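Local coordinates for protein dihydroneopterin triphosphate diphosphatase (PDB 5U7H) that probably hydrolyses dihydroneopterin triphosphate to its monophosphate and pyrophosphate for folate biosynthesis, as a magnesium-dependent Nudix hydrolase that also accepts nucleoside triphosphates such as dATP, at residues L27-D32 / F115-A120; Q37-S42 / R55-E60; V14-Q19 / L105-E110. All coordinates share one frame; numbering follows the deposited sequence.

Contact 1. Residues L27-D32 / F115-A120. With NI (nickel (II) ion), chain E; NI (nickel (II) ion), chain F.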
loop_
_atom_site.group_PDB
_atom_site.type_symbol
_atom_site.label_atom_id
_atom_site.label_comp_id
_atom_site.label_asym_id
_atom_site.label_seq_id
_atom_site.Cartn_x
_atom_site.Cartn_y
_atom_site.Cartn_z
ATOM N N LEU A 27 -0.448 6.512 -5.222
ATOM C CA LEU A 27 0.002 7.628 -4.405
ATOM C C LEU A 27 1.488 7.856 -4.637
ATOM O O LEU A 27 2.256 6.899 -4.736
ATOM C CB LEU A 27 -0.273 7.361 -2.921
ATOM C CG LEU A 27 -1.677 6.870 -2.546
ATOM C CD1 LEU A 27 -1.681 6.265 -1.149
ATOM C CD2 LEU A 27 -2.655 8.014 -2.611
ATOM N N GLN A 28 1.885 9.123 -4.708
ATOM C CA GLN A 28 3.237 9.516 -5.089
ATOM C C GLN A 28 4.078 9.790 -3.845
ATOM O O GLN A 28 3.795 10.727 -3.096
ATOM C CB GLN A 28 3.196 10.752 -5.987
ATOM C CG GLN A 28 4.581 11.248 -6.395
ATOM C CD GLN A 28 4.524 12.541 -7.185
ATOM O OE1 GLN A 28 3.629 13.364 -6.994
ATOM N NE2 GLN A 28 5.484 12.727 -8.075
ATOM N N ARG A 29 5.118 8.987 -3.636
ATOM C CA ARG A 29 5.908 9.106 -2.419
ATOM C C ARG A 29 6.633 10.453 -2.348
ATOM O O ARG A 29 6.929 11.090 -3.367
ATOM C CB ARG A 29 6.917 7.956 -2.327
ATOM C CG ARG A 29 6.289 6.615 -1.978
ATOM C CD ARG A 29 7.358 5.632 -1.530
ATOM N NE ARG A 29 7.908 5.991 -0.231
ATOM C CZ ARG A 29 7.269 5.809 0.921
ATOM N NH1 ARG A 29 6.052 5.267 0.936
ATOM N NH2 ARG A 29 7.845 6.160 2.064
ATOM N N ARG A 30 6.904 10.897 -1.118
ATOM C CA ARG A 30 7.604 12.155 -0.897
ATOM C C ARG A 30 9.111 11.972 -0.754
ATOM O O ARG A 30 9.865 12.893 -1.080
ATOM C CB ARG A 30 7.027 12.867 0.337
ATOM C CG ARG A 30 7.425 12.246 1.666
ATOM C CD ARG A 30 6.440 12.529 2.803
ATOM N NE ARG A 30 5.905 13.889 2.787
ATOM C CZ ARG A 30 4.906 14.299 3.562
ATOM N NH1 ARG A 30 4.342 13.453 4.421
ATOM N NH2 ARG A 30 4.468 15.553 3.484
ATOM N N ASP A 31 9.570 10.794 -0.303
ATOM C CA ASP A 31 11.003 10.518 -0.214
ATOM C C ASP A 31 11.588 10.121 -1.563
ATOM O O ASP A 31 12.787 10.302 -1.792
ATOM C CB ASP A 31 11.278 9.420 0.821
ATOM C CG ASP A 31 10.429 8.165 0.600
ATOM O OD1 ASP A 31 9.810 8.035 -0.472
ATOM O OD2 ASP A 31 10.373 7.301 1.505
ATOM N N ASP A 32 10.759 9.576 -2.451
ATOM C CA ASP A 32 11.163 9.199 -3.804
ATOM C C ASP A 32 10.007 9.614 -4.710
ATOM O O ASP A 32 9.077 8.834 -4.954
ATOM C CB ASP A 32 11.464 7.698 -3.895
ATOM C CG ASP A 32 11.904 7.244 -5.293
ATOM O OD1 ASP A 32 11.815 8.025 -6.266
ATOM O OD2 ASP A 32 12.343 6.080 -5.416
ATOM N N PHE A 115 -4.697 13.103 1.451
ATOM C CA PHE A 115 -3.530 12.297 1.776
ATOM C C PHE A 115 -2.562 13.095 2.637
ATOM O O PHE A 115 -2.542 14.328 2.600
ATOM C CB PHE A 115 -2.832 11.814 0.503
ATOM C CG PHE A 115 -2.587 12.903 -0.486
ATOM C CD1 PHE A 115 -1.472 13.720 -0.368
ATOM C CD2 PHE A 115 -3.478 13.124 -1.526
ATOM C CE1 PHE A 115 -1.248 14.742 -1.271
ATOM C CE2 PHE A 115 -3.258 14.131 -2.439
ATOM C CZ PHE A 115 -2.142 14.947 -2.313
ATOM N N THR A 116 -1.740 12.372 3.405
ATOM C CA THR A 116 -0.784 12.987 4.319
ATOM C C THR A 116 0.668 12.580 4.087
ATOM O O THR A 116 1.560 13.406 4.291
ATOM C CB THR A 116 -1.153 12.663 5.773
ATOM O OG1 THR A 116 -1.132 11.242 5.970
ATOM C CG2 THR A 116 -2.539 13.187 6.091
ATOM N N GLU A 117 0.931 11.346 3.664
ATOM C CA GLU A 117 2.285 10.828 3.480
ATOM C C GLU A 117 2.802 11.001 2.052
ATOM O O GLU A 117 3.943 10.616 1.769
ATOM C CB GLU A 117 2.309 9.341 3.887
ATOM C CG GLU A 117 3.679 8.622 3.976
ATOM C CD GLU A 117 3.518 7.149 4.394
ATOM O OE1 GLU A 117 3.733 6.216 3.549
ATOM O OE2 GLU A 117 3.154 6.941 5.584
ATOM N N HIS A 118 2.014 11.582 1.150
ATOM C CA HIS A 118 2.339 11.552 -0.267
ATOM C C HIS A 118 2.219 12.951 -0.865
ATOM O O HIS A 118 1.731 13.882 -0.230
ATOM C CB HIS A 118 1.437 10.547 -1.014
ATOM C CG HIS A 118 1.702 9.116 -0.640
ATOM N ND1 HIS A 118 1.157 8.524 0.481
ATOM C CD2 HIS A 118 2.490 8.176 -1.214
ATOM C CE1 HIS A 118 1.583 7.275 0.573
ATOM N NE2 HIS A 118 2.387 7.035 -0.446
ATOM N N LEU A 119 2.680 13.088 -2.105
ATOM C CA LEU A 119 2.646 14.358 -2.816
ATOM C C LEU A 119 1.410 14.540 -3.691
ATOM O O LEU A 119 1.060 15.683 -4.008
ATOM C CB LEU A 119 3.896 14.495 -3.690
ATOM C CG LEU A 119 5.257 14.445 -2.978
ATOM C CD1 LEU A 119 6.378 14.452 -4.002
ATOM C CD2 LEU A 119 5.438 15.584 -2.006
ATOM N N ALA A 120 0.750 13.455 -4.086
ATOM C CA ALA A 120 -0.327 13.493 -5.071
ATOM C C ALA A 120 -0.919 12.091 -5.171
ATOM O O ALA A 120 -0.302 11.111 -4.744
ATOM C CB ALA A 120 0.172 13.955 -6.437
HETATM NI NI NI E . 2.210 5.403 6.515
HETATM NI NI NI F . 3.112 4.197 3.864
HETATM O O HOH W 1 4.769 3.510 3.021
HETATM O O HOH W 2 6.209 9.099 0.926
HETATM O O HOH W 3 3.032 5.622 8.380
HETATM O O HOH W 4 0.811 6.622 7.508
HETATM O O HOH W 5 2.409 4.054 1.955
#
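R30 reaches across the second segment from the L119 side chain to the T116 carbonyl. Its CB rests against the L119 side chain, with R30 CB 3.9 Å from L119 CD2. CG and CD then pass E117 O, which R30 CD approaches to 3.3 Å. A bend at chi3 (-39°) carries the guanidinium on to T116, where R30 NH1 makes a weak, strongly bent hydrogen bond of 2.8 Å to T116 O. A water that accepts from R30 N and donates to E117 O adds a second link. Straighter backbone bonds, L119 N to Q28 O (2.8 Å) and Q28 N to A120 O (3.0 Å), attach 118-125 as an outermost strand to 23-29 in the mixed sheet of the Nudix fold. Beside them L27 CB sits over one face of the H118 ring in a CH-pi contact, 3.5 Å from its centroid, while H118 NE2 is hydrogen-bonded to Q37. R29 grips D31 side-on, NE to OD1 and NH2 to OD2, and its NH1 reaches both Q37 and a nickel-bound water. This leaves R29 NH1 3.6 Å from E117 OE1, the guanidinium and carboxylate planes 64° apart. The E117 chain extends away from the backbone, and its carboxylate bridges two nickel ions, one to each oxygen. By similarity, E117 is a magnesium ligand and R29 a substrate-binding residue.

Contact 2. Residues Q37-S42 / R55-E60; sequences QSVTGS and REVKEE. With NI (nickel (II) ion), chain F; NI (nickel (II) ion), chain E; NI (nickel (II) ion), chain G; SO4 (sulfate ion), chain C.
E60 OE2 is shared by two nickel ions, at 2.0 Å from each. T40 O binds one of them, also at 2.0 Å, and E56 OE1 binds the other. The two oxygens T40 O and E60 OE2 are thus drawn to 2.9 Å as fellow ligands, and sulfate O3 bridges the same pair of metals. E56 chi2 is bent (-77°), swinging its carboxylate across G41, whose CA lies 3.7 Å from E56 CD; E56 OE2 then holds a third nickel, to which sulfate O4 also binds. Strand 39-42 and helix 55-60 belong to the Nudix metal site: G41 begins the Nudix box, and E56 and E60 are magnesium ligands by similarity, so at least one of the nickel ions probably occupies the magnesium site. R55 NH1 forms a salt bridge with E56 OE2 at 2.7 Å, meeting it from above the carboxylate plane, and a weaker one with E59. R55 NH2 donates within the guanidinium plane to S42 O (3.2 Å) and has E47 as a further partner. V39 CG1 packs 3.6 Å from E60 OE1, which accepts from a nickel-bound water that also donates to Q37 OE1.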
loop_
_atom_site.group_PDB
_atom_site.type_symbol
_atom_site.label_atom_id
_atom_site.label_comp_id
_atom_site.label_asym_id
_atom_site.label_seq_id
_atom_site.Cartn_x
_atom_site.Cartn_y
_atom_site.Cartn_z
ATOM N N GLN A 37 2.640 4.307 -5.556
ATOM C CA GLN A 37 2.326 3.068 -4.856
ATOM C C GLN A 37 0.882 3.049 -4.379
ATOM O O GLN A 37 0.221 4.084 -4.283
ATOM C CB GLN A 37 3.229 2.889 -3.644
ATOM C CG GLN A 37 3.200 4.085 -2.712
ATOM C CD GLN A 37 3.826 3.777 -1.365
ATOM O OE1 GLN A 37 3.904 4.636 -0.480
ATOM N NE2 GLN A 37 4.279 2.538 -1.204
ATOM N N SER A 38 0.413 1.841 -4.063
ATOM C CA SER A 38 -0.700 1.658 -3.147
ATOM C C SER A 38 -0.261 2.031 -1.730
ATOM O O SER A 38 0.873 2.436 -1.488
ATOM C CB SER A 38 -1.190 0.207 -3.190
ATOM O OG SER A 38 -1.442 -0.229 -4.513
ATOM N N VAL A 39 -1.159 1.865 -0.766
ATOM C CA VAL A 39 -0.819 2.148 0.626
ATOM C C VAL A 39 0.115 1.056 1.149
ATOM O O VAL A 39 -0.225 -0.130 1.130
ATOM C CB VAL A 39 -2.086 2.253 1.487
ATOM C CG1 VAL A 39 -1.754 2.260 2.955
ATOM C CG2 VAL A 39 -2.884 3.510 1.121
ATOM N N THR A 40 1.301 1.447 1.622
ATOM C CA THR A 40 2.119 0.546 2.430
ATOM C C THR A 40 2.427 1.197 3.770
ATOM O O THR A 40 2.312 2.411 3.928
ATOM C CB THR A 40 3.432 0.137 1.738
ATOM O OG1 THR A 40 4.357 1.236 1.727
ATOM C CG2 THR A 40 3.165 -0.322 0.322
ATOM N N GLY A 41 2.803 0.363 4.745
ATOM C CA GLY A 41 3.208 0.845 6.053
ATOM C C GLY A 41 3.839 -0.212 6.944
ATOM O O GLY A 41 3.552 -1.410 6.810
ATOM N N SER A 42 4.710 0.220 7.857
ATOM C CA SER A 42 5.340 -0.713 8.780
ATOM C C SER A 42 4.321 -1.197 9.795
ATOM O O SER A 42 3.499 -0.423 10.285
ATOM C CB SER A 42 6.524 -0.061 9.505
ATOM O OG SER A 42 7.619 0.132 8.628
ATOM N N ARG A 55 -4.944 0.919 10.192
ATOM C CA ARG A 55 -4.376 2.164 10.702
ATOM C C ARG A 55 -3.748 2.976 9.575
ATOM O O ARG A 55 -4.025 4.173 9.432
ATOM C CB ARG A 55 -3.351 1.879 11.796
ATOM C CG ARG A 55 -2.734 3.146 12.362
ATOM C CD ARG A 55 -1.616 2.871 13.370
ATOM N NE ARG A 55 -0.736 1.793 12.955
ATOM C CZ ARG A 55 0.138 1.865 11.959
ATOM N NH1 ARG A 55 0.280 2.978 11.252
ATOM N NH2 ARG A 55 0.874 0.808 11.669
ATOM N N GLU A 56 -2.912 2.332 8.746
ATOM C CA GLU A 56 -2.260 3.052 7.658
ATOM C C GLU A 56 -3.268 3.557 6.625
ATOM O O GLU A 56 -3.077 4.627 6.043
ATOM C CB GLU A 56 -1.199 2.174 7.000
ATOM C CG GLU A 56 0.003 1.885 7.901
ATOM C CD GLU A 56 0.993 3.050 8.034
ATOM O OE1 GLU A 56 0.965 3.982 7.208
ATOM O OE2 GLU A 56 1.821 3.012 8.977
ATOM N N VAL A 57 -4.343 2.813 6.371
ATOM C CA VAL A 57 -5.349 3.328 5.443
ATOM C C VAL A 57 -5.968 4.605 5.996
ATOM O O VAL A 57 -6.166 5.584 5.263
ATOM C CB VAL A 57 -6.413 2.257 5.133
ATOM C CG1 VAL A 57 -7.614 2.880 4.402
ATOM C CG2 VAL A 57 -5.796 1.136 4.278
ATOM N N LYS A 58 -6.270 4.623 7.298
ATOM C CA LYS A 58 -6.824 5.829 7.910
ATOM C C LYS A 58 -5.819 6.977 7.872
ATOM O O LYS A 58 -6.168 8.110 7.528
ATOM C CB LYS A 58 -7.243 5.534 9.347
ATOM C CG LYS A 58 -8.301 6.461 9.913
ATOM C CD LYS A 58 -8.418 6.273 11.425
ATOM C CE LYS A 58 -9.658 6.962 11.980
ATOM N NZ LYS A 58 -9.723 6.892 13.467
ATOM N N GLU A 59 -4.561 6.693 8.222
ATOM C CA GLU A 59 -3.524 7.724 8.228
ATOM C C GLU A 59 -3.271 8.274 6.827
ATOM O O GLU A 59 -3.285 9.489 6.615
ATOM C CB GLU A 59 -2.222 7.158 8.804
ATOM C CG GLU A 59 -2.250 6.833 10.290
ATOM C CD GLU A 59 -0.951 6.187 10.784
ATOM O OE1 GLU A 59 -0.029 5.948 9.956
ATOM O OE2 GLU A 59 -0.858 5.918 12.006
ATOM N N GLU A 60 -3.047 7.388 5.854
ATOM C CA GLU A 60 -2.521 7.789 4.556
ATOM C C GLU A 60 -3.588 8.308 3.590
ATOM O O GLU A 60 -3.284 9.181 2.773
ATOM C CB GLU A 60 -1.775 6.620 3.926
ATOM C CG GLU A 60 -0.627 6.151 4.803
ATOM C CD GLU A 60 0.466 5.459 4.039
ATOM O OE1 GLU A 60 0.290 5.255 2.824
ATOM O OE2 GLU A 60 1.507 5.122 4.666
HETATM NI NI NI F . 3.112 4.197 3.864
HETATM NI NI NI E . 2.210 5.403 6.515
HETATM NI NI NI G . 3.601 3.914 9.314
HETATM S S SO4 C . 5.027 3.957 6.509
HETATM O O1 SO4 C . 5.889 3.087 5.715
HETATM O O2 SO4 C . 5.731 5.212 6.819
HETATM O O3 SO4 C . 3.779 4.270 5.760
HETATM O O4 SO4 C . 4.684 3.288 7.754
HETATM O O HOH W 5 2.409 4.054 1.955
HETATM O O HOH W 1 4.769 3.510 3.021
HETATM O O HOH W 3 3.032 5.622 8.380
HETATM O O HOH W 4 0.811 6.622 7.508
HETATM O O HOH W 6 2.541 4.696 10.843
HETATM O O HOH W 7 5.351 5.111 9.970
#

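Contact 3. Residues V14-Q19 / L105-E110; sequences VVIYAQ and LALPHE. With NI (nickel (II) ion), chain I.
With CG placed between its backbone N and carbonyl carbon (chi1 68°), Y17 folds its ring back over the neighbouring strand, and A106 CA comes to lie over one ring face in a CH-pi contact, 4.2 Å from the centroid. The A106 methyl adds an apolar contact, A106 CB lying 3.6 Å from Y17 CZ. On the other face of the sheet, I16, A18, L105 and L107 line up. The L105 side chain, its CG anti to the backbone N (chi1 178°), runs beside that of I16 in the same direction, I16 CG1 to L105 CD2 being 3.9 Å. I16 CG2 meets L107 CD1 at 3.8 Å, and helix 49-61 covers this layer through V57 and V61. Strands 14-18 and 105-107 pair in parallel inside the mixed Nudix sheet, and their bonds alternate between the two strands: L105 N to V15 O, Y17 N to L105 O, L107 N to Y17 O (2.7 Å) and Q19 N to L107 O (2.6 Å). Past the strand end, H109 NE2 binds a nickel ion, while its ND1 is hydrogen-bonded to D20. Between the strands the polar bonding is wholly backbone to backbone and the side chains add apolar contact, which implies a join set by sheet geometry and hydrophobic fit rather than by charge.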
loop_
_atom_site.group_PDB
_atom_site.type_symbol
_atom_site.label_atom_id
_atom_site.label_comp_id
_atom_site.label_asym_id
_atom_site.label_seq_id
_atom_site.Cartn_x
_atom_site.Cartn_y
_atom_site.Cartn_z
ATOM N N VAL A 14 -1.871 -2.457 1.024
ATOM C CA VAL A 14 -3.314 -2.463 0.763
ATOM C C VAL A 14 -3.524 -1.929 -0.647
ATOM O O VAL A 14 -3.314 -0.736 -0.906
ATOM C CB VAL A 14 -4.101 -1.618 1.777
ATOM C CG1 VAL A 14 -5.581 -1.806 1.560
ATOM C CG2 VAL A 14 -3.726 -1.962 3.217
ATOM N N VAL A 15 -3.925 -2.800 -1.565
ATOM C CA VAL A 15 -4.362 -2.352 -2.885
ATOM C C VAL A 15 -5.772 -1.790 -2.741
ATOM O O VAL A 15 -6.728 -2.538 -2.511
ATOM C CB VAL A 15 -4.325 -3.481 -3.922
ATOM C CG1 VAL A 15 -4.647 -2.922 -5.322
ATOM C CG2 VAL A 15 -2.984 -4.161 -3.921
ATOM N N ILE A 16 -5.907 -0.478 -2.881
ATOM C CA ILE A 16 -7.211 0.181 -2.880
ATOM C C ILE A 16 -7.666 0.348 -4.322
ATOM O O ILE A 16 -6.889 0.794 -5.173
ATOM C CB ILE A 16 -7.139 1.534 -2.159
ATOM C CG1 ILE A 16 -6.817 1.309 -0.689
ATOM C CG2 ILE A 16 -8.436 2.308 -2.323
ATOM C CD1 ILE A 16 -6.469 2.567 0.041
ATOM N N TYR A 17 -8.912 -0.041 -4.610
ATOM C CA TYR A 17 -9.459 0.089 -5.955
ATOM C C TYR A 17 -10.958 0.339 -5.855
ATOM O O TYR A 17 -11.562 0.171 -4.798
ATOM C CB TYR A 17 -9.152 -1.140 -6.823
ATOM C CG TYR A 17 -9.860 -2.410 -6.410
ATOM C CD1 TYR A 17 -9.357 -3.208 -5.388
ATOM C CD2 TYR A 17 -11.024 -2.822 -7.053
ATOM C CE1 TYR A 17 -9.998 -4.371 -5.005
ATOM C CE2 TYR A 17 -11.678 -3.987 -6.675
ATOM C CZ TYR A 17 -11.157 -4.758 -5.650
ATOM O OH TYR A 17 -11.787 -5.918 -5.265
ATOM N N ALA A 18 -11.543 0.810 -6.957
ATOM C CA ALA A 18 -12.970 1.104 -6.999
ATOM C C ALA A 18 -13.711 -0.041 -7.674
ATOM O O ALA A 18 -13.315 -0.491 -8.755
ATOM C CB ALA A 18 -13.253 2.413 -7.732
ATOM N N GLN A 19 -14.810 -0.475 -7.054
ATOM C CA GLN A 19 -15.507 -1.670 -7.528
ATOM C C GLN A 19 -16.063 -1.483 -8.938
ATOM O O GLN A 19 -16.055 -2.422 -9.744
ATOM C CB GLN A 19 -16.626 -2.040 -6.552
ATOM C CG GLN A 19 -17.301 -3.370 -6.858
ATOM C CD GLN A 19 -16.308 -4.501 -7.082
ATOM O OE1 GLN A 19 -16.262 -5.098 -8.159
ATOM N NE2 GLN A 19 -15.509 -4.802 -6.063
ATOM N N LEU A 105 -8.754 -3.558 -0.690
ATOM C CA LEU A 105 -9.837 -2.691 -0.239
ATOM C C LEU A 105 -10.599 -2.190 -1.455
ATOM O O LEU A 105 -10.101 -1.338 -2.198
ATOM C CB LEU A 105 -9.318 -1.525 0.585
ATOM C CG LEU A 105 -10.410 -0.565 1.047
ATOM C CD1 LEU A 105 -11.404 -1.289 1.931
ATOM C CD2 LEU A 105 -9.792 0.615 1.791
ATOM N N ALA A 106 -11.806 -2.709 -1.642
ATOM C CA ALA A 106 -12.683 -2.298 -2.729
ATOM C C ALA A 106 -13.575 -1.157 -2.250
ATOM O O ALA A 106 -14.383 -1.345 -1.335
ATOM C CB ALA A 106 -13.534 -3.480 -3.198
ATOM N N LEU A 107 -13.419 0.024 -2.854
ATOM C CA LEU A 107 -14.416 1.047 -2.569
ATOM C C LEU A 107 -15.536 0.991 -3.607
ATOM O O LEU A 107 -15.328 0.524 -4.735
ATOM C CB LEU A 107 -13.781 2.435 -2.582
ATOM C CG LEU A 107 -12.490 2.594 -1.775
ATOM C CD1 LEU A 107 -11.864 3.930 -2.063
ATOM C CD2 LEU A 107 -12.764 2.444 -0.301
ATOM N N PRO A 108 -16.735 1.463 -3.265
ATOM C CA PRO A 108 -17.832 1.417 -4.248
ATOM C C PRO A 108 -17.547 2.217 -5.508
ATOM O O PRO A 108 -17.884 1.767 -6.613
ATOM C CB PRO A 108 -19.022 1.976 -3.455
ATOM C CG PRO A 108 -18.405 2.709 -2.291
ATOM C CD PRO A 108 -17.204 1.910 -1.943
ATOM N N HIS A 109 -16.911 3.380 -5.378
ATOM C CA HIS A 109 -16.637 4.258 -6.503
ATOM C C HIS A 109 -15.283 4.920 -6.289
ATOM O O HIS A 109 -14.763 4.965 -5.169
ATOM C CB HIS A 109 -17.723 5.340 -6.672
ATOM C CG HIS A 109 -19.130 4.813 -6.634
ATOM N ND1 HIS A 109 -19.727 4.202 -7.719
ATOM C CD2 HIS A 109 -20.060 4.817 -5.648
ATOM C CE1 HIS A 109 -20.961 3.849 -7.399
ATOM N NE2 HIS A 109 -21.187 4.205 -6.147
ATOM N N GLU A 110 -14.713 5.432 -7.381
ATOM C CA GLU A 110 -13.584 6.346 -7.263
ATOM C C GLU A 110 -14.007 7.584 -6.479
ATOM O O GLU A 110 -15.159 8.019 -6.547
ATOM C CB GLU A 110 -13.067 6.737 -8.645
ATOM C CG GLU A 110 -12.716 5.555 -9.521
ATOM C CD GLU A 110 -12.283 5.971 -10.913
ATOM O OE1 GLU A 110 -12.007 7.167 -11.124
ATOM O OE2 GLU A 110 -12.223 5.108 -11.809
HETATM NI NI NI I . -22.970 4.051 -5.110
#

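In the fold
Contacts 1 and 2 meet at the metal site: their centres are 11 Å apart, and E117 OE2 lies 2.6 Å from E60 OE2 as a ligand of the same nickel ion. Strands 23-29 and 36-42 are sheet neighbours, and R29 NH1 probably bonds to Q37 OE1 (2.6 Å). Contact 3 continues the sheet on the other side of strand 36-42, where V14 N and V39 O are 2.9 Å apart, and V57 CG2 packs on V14 CG2. It has no direct touch with contact 1, the centres being about 19 Å apart. Contact 2 therefore connects the two, with the sulfate and nickel cluster probably marking the region where substrate phosphates and the magnesium ion bind.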